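Local coordinates for PF04016 domain protein (Desulfitobacterium hafniense, PDB 3L5O) that is of unknown function but combines enolase-like and Rossmann-like folds around a shared site and may take part in heavy-metal chelation, at residues Glu22-Met27 with Gly84-Trp89; Ser47-Gly52 with Leu77-Ala82; Val55-Asn60 with Ser237-Lys242; Ile96-Ile101 with Ser196-Thr201; Arg204-Ser209 with His231-Leu236. One frame throughout, in Å; residues are numbered along the deposited sequence.

Contact 1: residues Glu22-Met27 with Gly84-Trp89; sequences EIYDAM and GCVKSW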
# COMPACT_ATOMS: atom_id res chain seq x y z
N GLU A 22 1.61 5.46 -15.65
CA GLU A 22 1.70 6.85 -15.23
C GLU A 22 1.68 7.02 -13.75
O GLU A 22 2.41 7.83 -13.22
CB GLU A 22 0.59 7.72 -15.85
CG GLU A 22 0.90 8.09 -17.29
CD GLU A 22 0.04 9.22 -17.85
OE1 GLU A 22 -0.89 9.72 -17.15
OE2 GLU A 22 0.31 9.60 -19.02
N ILE A 23 0.82 6.28 -13.06
CA ILE A 23 0.74 6.37 -11.61
C ILE A 23 2.04 5.90 -10.96
O ILE A 23 2.44 6.44 -9.95
CB ILE A 23 -0.49 5.61 -11.04
CG1 ILE A 23 -0.71 5.97 -9.57
CG2 ILE A 23 -0.34 4.11 -11.19
CD1 ILE A 23 -2.02 5.44 -8.97
N TYR A 24 2.68 4.88 -11.54
CA TYR A 24 3.99 4.39 -11.07
C TYR A 24 5.09 5.40 -11.33
O TYR A 24 5.89 5.68 -10.44
CB TYR A 24 4.37 3.03 -11.73
CG TYR A 24 3.47 1.90 -11.30
CD1 TYR A 24 2.28 1.64 -11.98
CD2 TYR A 24 3.76 1.14 -10.18
CE1 TYR A 24 1.42 0.63 -11.55
CE2 TYR A 24 2.90 0.11 -9.76
CZ TYR A 24 1.73 -0.13 -10.45
OH TYR A 24 0.85 -1.12 -10.04
N ASP A 25 5.14 5.93 -12.56
CA ASP A 25 6.10 6.97 -12.95
C ASP A 25 5.95 8.24 -12.07
O ASP A 25 6.91 8.82 -11.65
CB ASP A 25 5.86 7.36 -14.41
CG ASP A 25 6.17 6.24 -15.42
OD1 ASP A 25 7.05 5.38 -15.14
OD2 ASP A 25 5.58 6.22 -16.55
N ALA A 26 4.72 8.64 -11.77
CA ALA A 26 4.45 9.77 -10.85
C ALA A 26 5.09 9.56 -9.47
O ALA A 26 5.70 10.47 -8.92
CB ALA A 26 2.92 9.96 -10.69
N MSE A 27 4.95 8.36 -8.91
CA MSE A 27 5.54 8.03 -7.61
C MSE A 27 7.05 8.04 -7.66
O MSE A 27 7.72 8.63 -6.81
CB MSE A 27 5.09 6.66 -7.12
CG MSE A 27 3.66 6.57 -6.75
SE MSE A 27 3.23 4.82 -5.96
CE MSE A 27 3.37 3.68 -7.28
N GLY A 84 12.33 1.75 -9.29
CA GLY A 84 12.06 1.15 -10.59
C GLY A 84 11.69 -0.33 -10.53
O GLY A 84 11.02 -0.84 -11.43
N CYS A 85 12.13 -1.01 -9.49
CA CYS A 85 11.75 -2.41 -9.26
C CYS A 85 10.25 -2.62 -9.05
O CYS A 85 9.78 -3.72 -9.27
CB CYS A 85 12.49 -3.00 -8.06
SG CYS A 85 14.25 -3.18 -8.28
N VAL A 86 9.53 -1.57 -8.64
CA VAL A 86 8.07 -1.65 -8.44
C VAL A 86 7.34 -2.10 -9.70
O VAL A 86 6.27 -2.70 -9.63
CB VAL A 86 7.47 -0.31 -7.90
CG1 VAL A 86 7.43 0.77 -8.97
CG2 VAL A 86 6.07 -0.54 -7.27
N LYS A 87 7.95 -1.84 -10.86
CA LYS A 87 7.35 -2.18 -12.12
C LYS A 87 7.63 -3.61 -12.57
O LYS A 87 7.09 -4.05 -13.60
CB LYS A 87 7.81 -1.22 -13.18
CG LYS A 87 7.48 0.26 -12.96
CD LYS A 87 7.86 0.96 -14.27
CE LYS A 87 7.67 2.46 -14.30
NZ LYS A 87 8.99 3.16 -14.50
N SER A 88 8.38 -4.36 -11.76
CA SER A 88 8.75 -5.71 -12.13
C SER A 88 7.57 -6.67 -12.15
O SER A 88 6.67 -6.58 -11.30
CB SER A 88 9.81 -6.25 -11.18
OG SER A 88 10.08 -7.59 -11.47
N TRP A 89 7.58 -7.60 -13.10
CA TRP A 89 6.54 -8.66 -13.13
C TRP A 89 6.90 -9.82 -12.24
O TRP A 89 6.15 -10.77 -12.13
CB TRP A 89 6.29 -9.11 -14.57
CG TRP A 89 5.65 -8.02 -15.33
CD1 TRP A 89 6.21 -7.26 -16.31
CD2 TRP A 89 4.35 -7.48 -15.09
NE1 TRP A 89 5.32 -6.31 -16.73
CE2 TRP A 89 4.17 -6.42 -15.99
CE3 TRP A 89 3.31 -7.78 -14.19
CZ2 TRP A 89 2.99 -5.68 -16.05
CZ3 TRP A 89 2.14 -7.05 -14.25
CH2 TRP A 89 1.99 -6.02 -15.19

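Contact 2: residues Ser47-Gly52 with Leu77-Ala82; sequences SVIRSG and LPLRVA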
# COMPACT_ATOMS: atom_id res chain seq x y z
N SER A 47 8.80 -6.87 2.46
CA SER A 47 10.12 -6.31 2.20
C SER A 47 10.18 -4.95 2.89
O SER A 47 9.17 -4.27 3.00
CB SER A 47 10.34 -6.16 0.70
OG SER A 47 10.55 -7.42 0.08
N VAL A 48 11.36 -4.56 3.37
CA VAL A 48 11.54 -3.31 4.10
C VAL A 48 12.87 -2.61 3.69
O VAL A 48 13.92 -3.25 3.56
CB VAL A 48 11.39 -3.51 5.64
CG1 VAL A 48 12.48 -4.39 6.20
CG2 VAL A 48 11.34 -2.18 6.37
N ILE A 49 12.78 -1.31 3.46
CA ILE A 49 13.93 -0.48 3.14
C ILE A 49 13.99 0.73 4.07
O ILE A 49 12.99 1.33 4.36
CB ILE A 49 13.84 -0.02 1.66
CG1 ILE A 49 14.00 -1.25 0.75
CG2 ILE A 49 14.85 1.06 1.34
CD1 ILE A 49 14.23 -0.94 -0.70
N ARG A 50 15.20 1.04 4.54
CA ARG A 50 15.53 2.31 5.19
C ARG A 50 16.33 3.18 4.25
O ARG A 50 17.28 2.71 3.64
CB ARG A 50 16.39 2.08 6.42
CG ARG A 50 16.63 3.36 7.21
CD ARG A 50 17.26 3.13 8.59
NE ARG A 50 18.62 2.56 8.52
CZ ARG A 50 19.71 3.22 8.17
NH1 ARG A 50 19.66 4.50 7.82
NH2 ARG A 50 20.88 2.58 8.15
N SER A 51 15.96 4.46 4.15
CA SER A 51 16.78 5.50 3.54
C SER A 51 16.84 6.62 4.57
O SER A 51 15.80 7.22 4.85
CB SER A 51 16.15 6.06 2.25
OG SER A 51 16.95 7.10 1.68
N GLY A 52 18.04 6.89 5.11
CA GLY A 52 18.19 7.74 6.28
C GLY A 52 17.33 7.37 7.48
O GLY A 52 17.42 6.26 8.01
N LEU A 77 22.41 2.02 -3.78
CA LEU A 77 21.88 2.67 -4.97
C LEU A 77 20.93 3.75 -4.55
O LEU A 77 20.35 3.70 -3.48
CB LEU A 77 21.15 1.67 -5.88
CG LEU A 77 22.06 0.68 -6.64
CD1 LEU A 77 21.24 -0.21 -7.56
CD2 LEU A 77 23.11 1.40 -7.40
N PRO A 78 20.73 4.74 -5.41
CA PRO A 78 19.63 5.67 -5.21
C PRO A 78 18.32 4.97 -5.02
O PRO A 78 17.95 4.03 -5.73
CB PRO A 78 19.63 6.50 -6.50
CG PRO A 78 21.03 6.48 -6.92
CD PRO A 78 21.52 5.08 -6.61
N LEU A 79 17.59 5.46 -4.04
CA LEU A 79 16.26 5.01 -3.77
C LEU A 79 15.38 5.07 -5.01
O LEU A 79 14.54 4.19 -5.24
CB LEU A 79 15.69 5.89 -2.65
CG LEU A 79 14.66 5.34 -1.70
CD1 LEU A 79 15.20 4.10 -0.96
CD2 LEU A 79 14.29 6.45 -0.73
N ARG A 80 15.56 6.09 -5.83
CA ARG A 80 14.73 6.21 -7.03
C ARG A 80 15.05 5.13 -8.07
O ARG A 80 14.18 4.74 -8.84
CB ARG A 80 14.86 7.58 -7.64
CG ARG A 80 13.85 7.78 -8.74
CD ARG A 80 13.75 9.19 -9.24
NE ARG A 80 15.00 9.68 -9.80
CZ ARG A 80 15.24 10.96 -10.02
NH1 ARG A 80 14.32 11.88 -9.72
NH2 ARG A 80 16.40 11.34 -10.56
N VAL A 81 16.30 4.67 -8.10
CA VAL A 81 16.70 3.59 -9.00
C VAL A 81 16.06 2.26 -8.52
O VAL A 81 15.43 1.55 -9.29
CB VAL A 81 18.23 3.49 -9.15
CG1 VAL A 81 18.62 2.29 -9.98
CG2 VAL A 81 18.78 4.76 -9.81
N ALA A 82 16.23 1.95 -7.24
CA ALA A 82 15.58 0.81 -6.62
C ALA A 82 14.02 0.83 -6.76
O ALA A 82 13.43 -0.21 -6.88
CB ALA A 82 15.94 0.75 -5.15

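Contact 3: residues Val55-Asn60 with Ser237-Lys242; sequences VGLGPN and SGFMVK. With EDO (1,2-ethanediol), chain F; IMD (imidazole), chain E.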
# COMPACT_ATOMS: atom_id res chain seq x y z
N VAL A 55 11.54 4.73 6.73
CA VAL A 55 11.36 3.30 6.49
C VAL A 55 10.07 3.05 5.70
O VAL A 55 8.99 3.47 6.12
CB VAL A 55 11.33 2.51 7.83
CG1 VAL A 55 10.95 1.04 7.58
CG2 VAL A 55 12.66 2.63 8.52
N GLY A 56 10.20 2.34 4.58
CA GLY A 56 9.07 1.90 3.79
C GLY A 56 8.95 0.39 3.71
O GLY A 56 9.94 -0.37 3.88
N LEU A 57 7.71 -0.03 3.47
CA LEU A 57 7.29 -1.44 3.47
C LEU A 57 6.57 -1.78 2.16
O LEU A 57 5.93 -0.90 1.53
CB LEU A 57 6.32 -1.71 4.62
CG LEU A 57 6.81 -1.59 6.06
CD1 LEU A 57 5.63 -1.39 6.99
CD2 LEU A 57 7.60 -2.84 6.45
N GLY A 58 6.75 -3.02 1.72
CA GLY A 58 5.96 -3.57 0.63
C GLY A 58 5.57 -5.02 0.93
O GLY A 58 6.37 -5.72 1.56
N PRO A 59 4.36 -5.48 0.55
CA PRO A 59 3.92 -6.85 0.87
C PRO A 59 4.42 -7.96 -0.07
O PRO A 59 4.45 -7.74 -1.30
CB PRO A 59 2.39 -6.74 0.78
CG PRO A 59 2.15 -5.70 -0.27
CD PRO A 59 3.32 -4.72 -0.16
N ASN A 60 4.77 -9.10 0.52
CA ASN A 60 5.16 -10.34 -0.18
C ASN A 60 4.10 -11.41 -0.01
O ASN A 60 3.18 -11.23 0.77
CB ASN A 60 6.46 -10.89 0.43
CG ASN A 60 7.66 -10.04 0.10
OD1 ASN A 60 7.64 -9.31 -0.88
ND2 ASN A 60 8.71 -10.14 0.92
N SER A 237 -4.61 5.51 3.11
CA SER A 237 -4.60 5.06 4.49
C SER A 237 -3.43 4.12 4.68
O SER A 237 -3.52 2.96 4.32
CB SER A 237 -5.92 4.35 4.81
OG SER A 237 -6.98 5.28 4.85
N GLY A 238 -2.35 4.61 5.24
CA GLY A 238 -1.16 3.80 5.43
C GLY A 238 -0.66 3.78 6.86
O GLY A 238 -1.42 3.73 7.82
N PHE A 239 0.65 3.88 6.98
CA PHE A 239 1.36 3.49 8.18
C PHE A 239 2.66 4.30 8.27
O PHE A 239 3.40 4.41 7.31
CB PHE A 239 1.67 1.99 8.11
CG PHE A 239 2.29 1.44 9.35
CD1 PHE A 239 1.54 1.29 10.50
CD2 PHE A 239 3.64 1.08 9.37
CE1 PHE A 239 2.10 0.80 11.66
CE2 PHE A 239 4.21 0.59 10.52
CZ PHE A 239 3.45 0.44 11.67
N MSE A 240 2.90 4.90 9.43
CA MSE A 240 4.18 5.57 9.71
C MSE A 240 4.98 4.69 10.66
O MSE A 240 4.54 4.42 11.76
CB MSE A 240 3.86 6.92 10.36
CG MSE A 240 5.03 7.77 10.80
SE MSE A 240 6.14 8.11 9.31
CE MSE A 240 4.70 8.91 8.10
N VAL A 241 6.14 4.22 10.25
CA VAL A 241 7.05 3.56 11.20
C VAL A 241 7.65 4.58 12.19
O VAL A 241 8.26 5.56 11.79
CB VAL A 241 8.19 2.80 10.46
CG1 VAL A 241 9.26 2.32 11.48
CG2 VAL A 241 7.62 1.63 9.69
N LYS A 242 7.48 4.36 13.49
CA LYS A 242 8.10 5.21 14.51
C LYS A 242 9.34 4.55 15.17
O LYS A 242 10.18 5.23 15.78
CB LYS A 242 7.07 5.61 15.57
CG LYS A 242 5.92 6.49 15.04
CD LYS A 242 4.83 6.73 16.10
C1 EDO F . -3.76 0.86 7.12
O1 EDO F . -2.72 0.07 7.68
C2 EDO F . -4.47 1.72 8.16
O2 EDO F . -4.37 3.12 7.90
N1 IMD E . 0.79 -8.76 -4.58
C2 IMD E . 1.29 -8.48 -3.34
N3 IMD E . 2.33 -9.32 -3.10
C4 IMD E . 2.49 -10.12 -4.18
C5 IMD E . 1.52 -9.76 -5.11
O HOH W 1 7.29 5.10 7.60

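Contact 4: residues Ile96-Ile101 with Ser196-Thr201; sequences IGLAAI and SVVDKT. With IMD (imidazole), chain D.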
# COMPACT_ATOMS: atom_id res chain seq x y z
N ILE A 96 9.95 -4.96 -3.18
CA ILE A 96 11.15 -4.16 -2.85
C ILE A 96 11.09 -2.74 -3.42
O ILE A 96 11.43 -1.78 -2.73
CB ILE A 96 12.39 -4.92 -3.38
CG1 ILE A 96 12.55 -6.22 -2.57
CG2 ILE A 96 13.65 -4.10 -3.30
CD1 ILE A 96 13.61 -7.18 -3.10
N GLY A 97 10.67 -2.63 -4.67
CA GLY A 97 10.39 -1.36 -5.31
C GLY A 97 9.40 -0.52 -4.56
O GLY A 97 9.61 0.66 -4.43
N LEU A 98 8.30 -1.11 -4.08
CA LEU A 98 7.35 -0.35 -3.27
C LEU A 98 7.93 0.02 -1.89
O LEU A 98 7.68 1.11 -1.40
CB LEU A 98 6.02 -1.11 -3.11
CG LEU A 98 4.90 -0.41 -2.33
CD1 LEU A 98 4.55 0.97 -2.90
CD2 LEU A 98 3.68 -1.31 -2.31
N ALA A 99 8.69 -0.87 -1.26
CA ALA A 99 9.41 -0.50 -0.04
C ALA A 99 10.32 0.75 -0.24
O ALA A 99 10.31 1.67 0.58
CB ALA A 99 10.20 -1.72 0.50
N ALA A 100 11.02 0.82 -1.37
CA ALA A 100 11.86 1.95 -1.70
C ALA A 100 11.03 3.22 -1.90
O ALA A 100 11.37 4.28 -1.37
CB ALA A 100 12.67 1.66 -2.98
N ILE A 101 9.93 3.13 -2.64
CA ILE A 101 9.02 4.27 -2.75
C ILE A 101 8.60 4.79 -1.37
O ILE A 101 8.62 6.00 -1.11
CB ILE A 101 7.79 3.89 -3.59
CG1 ILE A 101 8.19 3.76 -5.05
CG2 ILE A 101 6.65 4.91 -3.43
CD1 ILE A 101 7.16 3.07 -5.91
N SER A 196 -2.14 -4.08 -4.54
CA SER A 196 -2.47 -3.85 -5.94
C SER A 196 -1.40 -3.05 -6.69
O SER A 196 -1.31 -3.13 -7.90
CB SER A 196 -3.81 -3.15 -6.07
OG SER A 196 -3.77 -1.89 -5.42
N VAL A 197 -0.61 -2.26 -5.97
CA VAL A 197 0.53 -1.58 -6.57
C VAL A 197 1.52 -2.61 -7.03
O VAL A 197 2.02 -2.56 -8.18
CB VAL A 197 1.23 -0.62 -5.53
CG1 VAL A 197 2.49 0.03 -6.12
CG2 VAL A 197 0.26 0.41 -5.08
N VAL A 198 1.81 -3.55 -6.14
CA VAL A 198 2.81 -4.57 -6.42
C VAL A 198 2.41 -5.49 -7.58
O VAL A 198 3.21 -5.81 -8.45
CB VAL A 198 3.07 -5.44 -5.17
CG1 VAL A 198 3.97 -6.62 -5.52
CG2 VAL A 198 3.68 -4.60 -4.02
N ASP A 199 1.15 -5.91 -7.62
CA ASP A 199 0.80 -6.84 -8.70
C ASP A 199 0.28 -6.16 -9.99
O ASP A 199 0.01 -6.84 -10.97
CB ASP A 199 -0.08 -7.99 -8.19
CG ASP A 199 -1.33 -7.53 -7.62
OD1 ASP A 199 -1.75 -6.42 -8.04
OD2 ASP A 199 -1.97 -8.20 -6.77
N LYS A 200 0.23 -4.84 -10.00
CA LYS A 200 -0.13 -4.05 -11.19
C LYS A 200 -1.60 -4.17 -11.59
O LYS A 200 -1.98 -3.86 -12.71
CB LYS A 200 0.80 -4.34 -12.38
CG LYS A 200 1.98 -3.34 -12.55
CD LYS A 200 3.05 -3.43 -11.48
CE LYS A 200 3.92 -4.70 -11.65
NZ LYS A 200 4.82 -4.81 -10.45
N THR A 201 -2.44 -4.56 -10.64
CA THR A 201 -3.91 -4.53 -10.85
C THR A 201 -4.46 -3.14 -10.62
O THR A 201 -5.57 -2.83 -11.08
CB THR A 201 -4.63 -5.53 -9.91
OG1 THR A 201 -4.22 -5.34 -8.55
CG2 THR A 201 -4.25 -6.95 -10.29
N1 IMD D . -5.33 -7.99 -4.31
C2 IMD D . -4.25 -7.20 -4.55
N3 IMD D . -4.20 -6.95 -5.86
C4 IMD D . -5.23 -7.56 -6.47
C5 IMD D . -5.94 -8.23 -5.48

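Contact 5: residues Arg204-Ser209 with His231-Leu236; sequences RLLELS and HGLQEL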
# COMPACT_ATOMS: atom_id res chain seq x y z
N ARG A 204 -6.18 -0.67 -13.48
CA ARG A 204 -7.48 -1.08 -14.00
C ARG A 204 -8.55 -0.92 -12.91
O ARG A 204 -9.65 -0.45 -13.17
CB ARG A 204 -7.46 -2.52 -14.54
CG ARG A 204 -8.84 -2.96 -15.07
CD ARG A 204 -9.39 -2.01 -16.13
NE ARG A 204 -10.68 -2.46 -16.63
CZ ARG A 204 -11.45 -1.76 -17.47
NH1 ARG A 204 -11.07 -0.57 -17.87
NH2 ARG A 204 -12.62 -2.24 -17.85
N LEU A 205 -8.20 -1.27 -11.68
CA LEU A 205 -9.11 -1.11 -10.57
C LEU A 205 -9.55 0.33 -10.40
O LEU A 205 -10.72 0.60 -10.15
CB LEU A 205 -8.48 -1.59 -9.26
CG LEU A 205 -8.23 -3.09 -9.16
CD1 LEU A 205 -7.53 -3.43 -7.87
CD2 LEU A 205 -9.50 -3.93 -9.32
N LEU A 206 -8.60 1.25 -10.51
CA LEU A 206 -8.91 2.69 -10.50
C LEU A 206 -9.87 3.11 -11.59
O LEU A 206 -10.79 3.89 -11.33
CB LEU A 206 -7.62 3.52 -10.55
CG LEU A 206 -6.72 3.38 -9.29
CD1 LEU A 206 -5.52 4.31 -9.36
CD2 LEU A 206 -7.53 3.63 -8.03
N GLU A 207 -9.68 2.63 -12.81
CA GLU A 207 -10.59 2.93 -13.92
C GLU A 207 -11.99 2.34 -13.69
O GLU A 207 -12.99 3.01 -13.93
CB GLU A 207 -10.01 2.45 -15.25
CG GLU A 207 -10.89 2.70 -16.47
CD GLU A 207 -10.89 4.14 -16.99
OE1 GLU A 207 -10.30 5.03 -16.33
OE2 GLU A 207 -11.48 4.38 -18.06
N LEU A 208 -12.06 1.12 -13.19
CA LEU A 208 -13.34 0.53 -12.88
C LEU A 208 -14.11 1.30 -11.80
O LEU A 208 -15.33 1.33 -11.82
CB LEU A 208 -13.15 -0.92 -12.41
CG LEU A 208 -12.68 -1.87 -13.49
CD1 LEU A 208 -12.26 -3.19 -12.88
CD2 LEU A 208 -13.77 -2.03 -14.50
N SER A 209 -13.37 1.89 -10.86
CA SER A 209 -13.95 2.54 -9.70
C SER A 209 -14.12 4.06 -9.87
O SER A 209 -14.52 4.74 -8.94
CB SER A 209 -13.06 2.27 -8.48
OG SER A 209 -12.79 0.87 -8.33
N HIS A 231 -4.09 11.12 -9.57
CA HIS A 231 -4.06 9.89 -10.36
C HIS A 231 -5.17 8.92 -9.96
O HIS A 231 -4.96 7.71 -9.94
CB HIS A 231 -2.67 9.22 -10.25
CG HIS A 231 -1.63 9.92 -11.06
ND1 HIS A 231 -1.56 9.79 -12.43
CD2 HIS A 231 -0.68 10.83 -10.72
CE1 HIS A 231 -0.61 10.57 -12.89
NE2 HIS A 231 -0.05 11.21 -11.88
N GLY A 232 -6.34 9.46 -9.63
CA GLY A 232 -7.54 8.64 -9.51
C GLY A 232 -7.87 8.07 -8.14
O GLY A 232 -8.78 7.24 -8.04
N LEU A 233 -7.14 8.50 -7.12
CA LEU A 233 -7.41 8.18 -5.72
C LEU A 233 -7.85 9.42 -4.93
O LEU A 233 -7.39 10.53 -5.21
CB LEU A 233 -6.15 7.59 -5.07
CG LEU A 233 -5.84 6.13 -5.43
CD1 LEU A 233 -4.40 5.80 -5.17
CD2 LEU A 233 -6.76 5.15 -4.63
N GLN A 234 -8.72 9.24 -3.93
CA GLN A 234 -9.15 10.34 -3.06
C GLN A 234 -8.76 10.17 -1.59
O GLN A 234 -8.95 11.08 -0.80
CB GLN A 234 -10.65 10.58 -3.18
CG GLN A 234 -11.10 10.99 -4.58
CD GLN A 234 -11.22 9.81 -5.52
OE1 GLN A 234 -11.89 8.83 -5.21
NE2 GLN A 234 -10.60 9.91 -6.70
N GLU A 235 -8.19 9.02 -1.23
CA GLU A 235 -7.70 8.83 0.14
C GLU A 235 -6.61 7.77 0.20
O GLU A 235 -6.61 6.78 -0.53
CB GLU A 235 -8.86 8.47 1.10
CG GLU A 235 -8.44 8.22 2.56
CD GLU A 235 -9.62 7.86 3.48
OE1 GLU A 235 -10.51 8.69 3.64
OE2 GLU A 235 -9.64 6.75 4.05
N LEU A 236 -5.68 7.98 1.11
CA LEU A 236 -4.58 7.07 1.30
C LEU A 236 -4.47 6.78 2.77
O LEU A 236 -4.28 7.68 3.59
CB LEU A 236 -3.27 7.70 0.80
CG LEU A 236 -3.28 8.17 -0.66
CD1 LEU A 236 -2.09 9.08 -0.90
CD2 LEU A 236 -3.31 7.01 -1.62
O HOH W 2 -9.95 6.55 -10.29

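Contact 1: residues Glu22-Met27 with Gly84-Trp89
Tyr24 and Val86 make the apolar half of this contact. The valine comes in at the edge of the phenol ring, near its plane, with Val86 CG1 3.9 Å from Tyr24 CD2. Val86 CG2 stands beside it, 4.1 Å from Tyr24 CE2. Having CG1 between the backbone N and the carbonyl carbon (chi1 73°) lets both valine methyls meet the same stretch of rim. Beyond this edge, the hydroxyl of Tyr24 is hydrogen-bonded to the carbonyl of Val197 and Trp21 meets the ring edge-to-face, so several partners fix its position.

The polar half is a single salt bridge, Asp25 OD1 to Lys87 NZ at 3.0 Å. Lys87 runs straight as far as CE, where it passes Tyr24 CB at 4.2 Å, then bends at chi4 (118°) to bring its ammonium up to the carboxylate. The two side chains are roughly perpendicular, and as a hydrogen bond the pair is weak.

Together they hold the start of helix 22-29 against the 3-10 turn 85-87, which links helices 79-83 and 91-105. With the ring buried and the ion pair at the partly exposed margin, the salt bridge probably contributes charge complementarity more than directional grip.

Contact 2: residues Ser47-Gly52 with Leu77-Ala82
Leu79 reaches from the first turn of helix 79-83 to two side chains of strand 46-51, Ile49 and Ser51. Its CD1 sits between them: Leu79 CD1 lies 3.8 Å from Ile49 CG2, the leucine and isoleucine running antiparallel alongside one another, and 3.9 Å from Ser51 CB. Leu79 CD2 meets the serine alone, 3.5 Å from Ser51 CB and close to its hydroxyl. CG of the leucine is swung away from its backbone N (chi1 -151°), which carries the fork out from the helix to the strand.

Polar groups lie around this core. Ser51 OG is hydrogen-bonded to the carbonyl of Leu36, so the serine can offer its carbon to the leucine while its oxygen is satisfied. Arg50, between the two contacting residues, points the other way, as strand alternation requires; its NH1 donates to Gly52 O at 2.9 Å, nearly straight at 165° and in the guanidinium plane, while NE forms a salt bridge with Glu39. On the helix side Pro78 is the N-cap residue, and Ala82 N bonds to Pro78 O at 3.1 Å.

Cut back to alanine, position 79 is likely to leave a gap beside Ile49 CG2 and Ser51 CB and the helix start poorly joined to the strand. Leu79 packs beside helix 91-105 on one face of the antiparallel sheet 39-42, 46-51 and 54-59. With no polar bond between the two segments, the fit probably rests on van der Waals contact.

Contact 3: residues Val55-Asn60 with Ser237-Lys242
Val55 and Val241 touch through their methyls, Val55 CG1 4.0 Å from Val241 CG2. Their branch points are almost as near, Val55 CB to Val241 CB being 4.1 Å. Two residues along the first strand and two back along the second, Leu57 CD1 approaches Phe239 CD2 at 4.0 Å, coming at the phenyl ring obliquely. Both pairs cross at a slant. Beside the valines a water joins the backbones: it donates to Val55 O at 2.8 Å and accepts from Val241 N at 3.0 Å, bridging main chains that make no direct bond to each other.

The strands belong to different sheets. Strand 54-59 is an outer strand of the three-stranded antiparallel sheet, whereas 235-241 runs within the mixed, Rossmann-like sheet, so these side chains lie where the two folded parts of the protein meet.

Next come the residues that place them. With CG anti to the backbone N (chi1 -175°), Phe239 carries its ring to Leu57 CD1, and Tyr260 meets that ring with the planes at about 90°. Leu57 is backed by Val48, Val251 and Pro220, and Val241 rests on Ala247. Farther out, small molecules probably from the crystallisation liquor sit on the backbone: ethanediol O2 donates to Gly238 O at 3.0 Å, and the same molecule is also hydrogen-bonded to Tyr260 OH, while an imidazole makes a weak bond through N3 to Pro59 O at 3.2 Å.

Contact 4: residues Ile96-Ile101 with Ser196-Thr201
Leu98 fits its forked end against two consecutive valines, and this is the tight part of the contact. Leu98 CD1 lies 3.9 Å from Val197 CG1, and its other methyl, CD2, comes to 3.7 Å from Val198 CG2. The leucine lies across each valine, with CG anti to its backbone N (chi1 -178°) so that the fork extends straight out from the helix. All three residues are buried.

The contact brings helix 91-105, in the N-terminal part of the chain, against the short, weakly bonded helix 195-199 that follows strand 189-193 of the Rossmann-like sheet, and so spans the junction of the two parts.

Past the valines comes a polar turn in which Asp199 is buried and Lys200 and Thr201 are partly exposed. Lys200, with positive phi (70°), leaves the helix and folds back, its NZ donating to Val198 O at 2.8 Å and also to the carbonyls of Val86 and Ser88, while Trp89 gives it a cation-pi partner. Asp199 OD1 takes two donors from the same face of the carboxylate: Thr201 N at 3.3 Å on the anti side, which makes an Asx turn, and Thr201 OG1 at 2.7 Å on the syn side. OD2 is held by Trp168 NE1. Were Asp199 a leucine, the Asx turn would probably be lost and the Trp168 indole N-H left without its acceptor. An imidazole, probably from the crystallisation liquor, approaches this carboxylate most closely with N3 2.7 Å from Asp199 OD2; its N3 bond to OD1 is weak.

Contact 5: residues Arg204-Ser209 with His231-Leu236
Leu206 belongs to helix 202-208, part of the beta-alpha-beta crossover between the parallel strands 189-193 and 214-218 of the Rossmann-like sheet, and it packs on His231, Gly232 and Leu233 in the loop that leads into the next strand, 235-241. One side chain thus does nearly all the touching from the helix. With Leu206 CG anti to its carbonyl carbon (chi1 -66°), the fork is set against the loop and its two methyls part company: Leu206 CD1 lies 3.5 Å from the backbone oxygen His231 O, whereas Leu206 CD2 meets Leu233 CD2 at 3.8 Å. The same CD2 is also 3.8 Å from Gly232 O, so the fork straddles backbone and side chain together. Leu206 and Leu233 lie one across the other, and both rest on Ile215 of strand 214-218, which floors the contact.

Gly232 lets the loop pass close to the leucine. With phi at 92°, a CB here would be jammed against the carbonyl oxygen of His231, and it would also point toward Leu206. His231 itself contributes its backbone; its imidazole leads away from the helix to touch Ile23 and Ala26 of helix 22-29. Ile23 packs on Leu206 as well, so that helix closes one side of the contact.

Polar atoms border the leucines. A water sits between the two backbones, 3.0 Å from Leu206 O and 2.6 Å from Gly232 O. Ser209 folds its hydroxyl back onto the preceding turn, OG donating to Leu205 O at 2.8 Å and meeting that carbonyl at 150°, tilted out of its plane.

How the contacts relate
Contact 4 is the hub. Its centre is about 7 Å from that of contact 1, and Tyr24 OH to Val197 O (2.6 Å) joins the two. Helix 91-105 also backs contacts 2 and 3: Leu79 CG lies 3.5 Å from Ala100 O, and Ala99 CB lies 3.7 Å from Gly56 O. Contacts 2 and 3 share a sheet through their adjacent strands, whereas contacts 3 and 5 share strand 235-241, with centres about 20 Å apart. Contact 5 meets contact 1 where Ile23 CD1 approaches Leu206 CD1 at 3.7 Å. Imidazoles beside Pro59 and Asp199 may mark a pocket near contacts 3 and 4, where the N- and C-terminal parts meet.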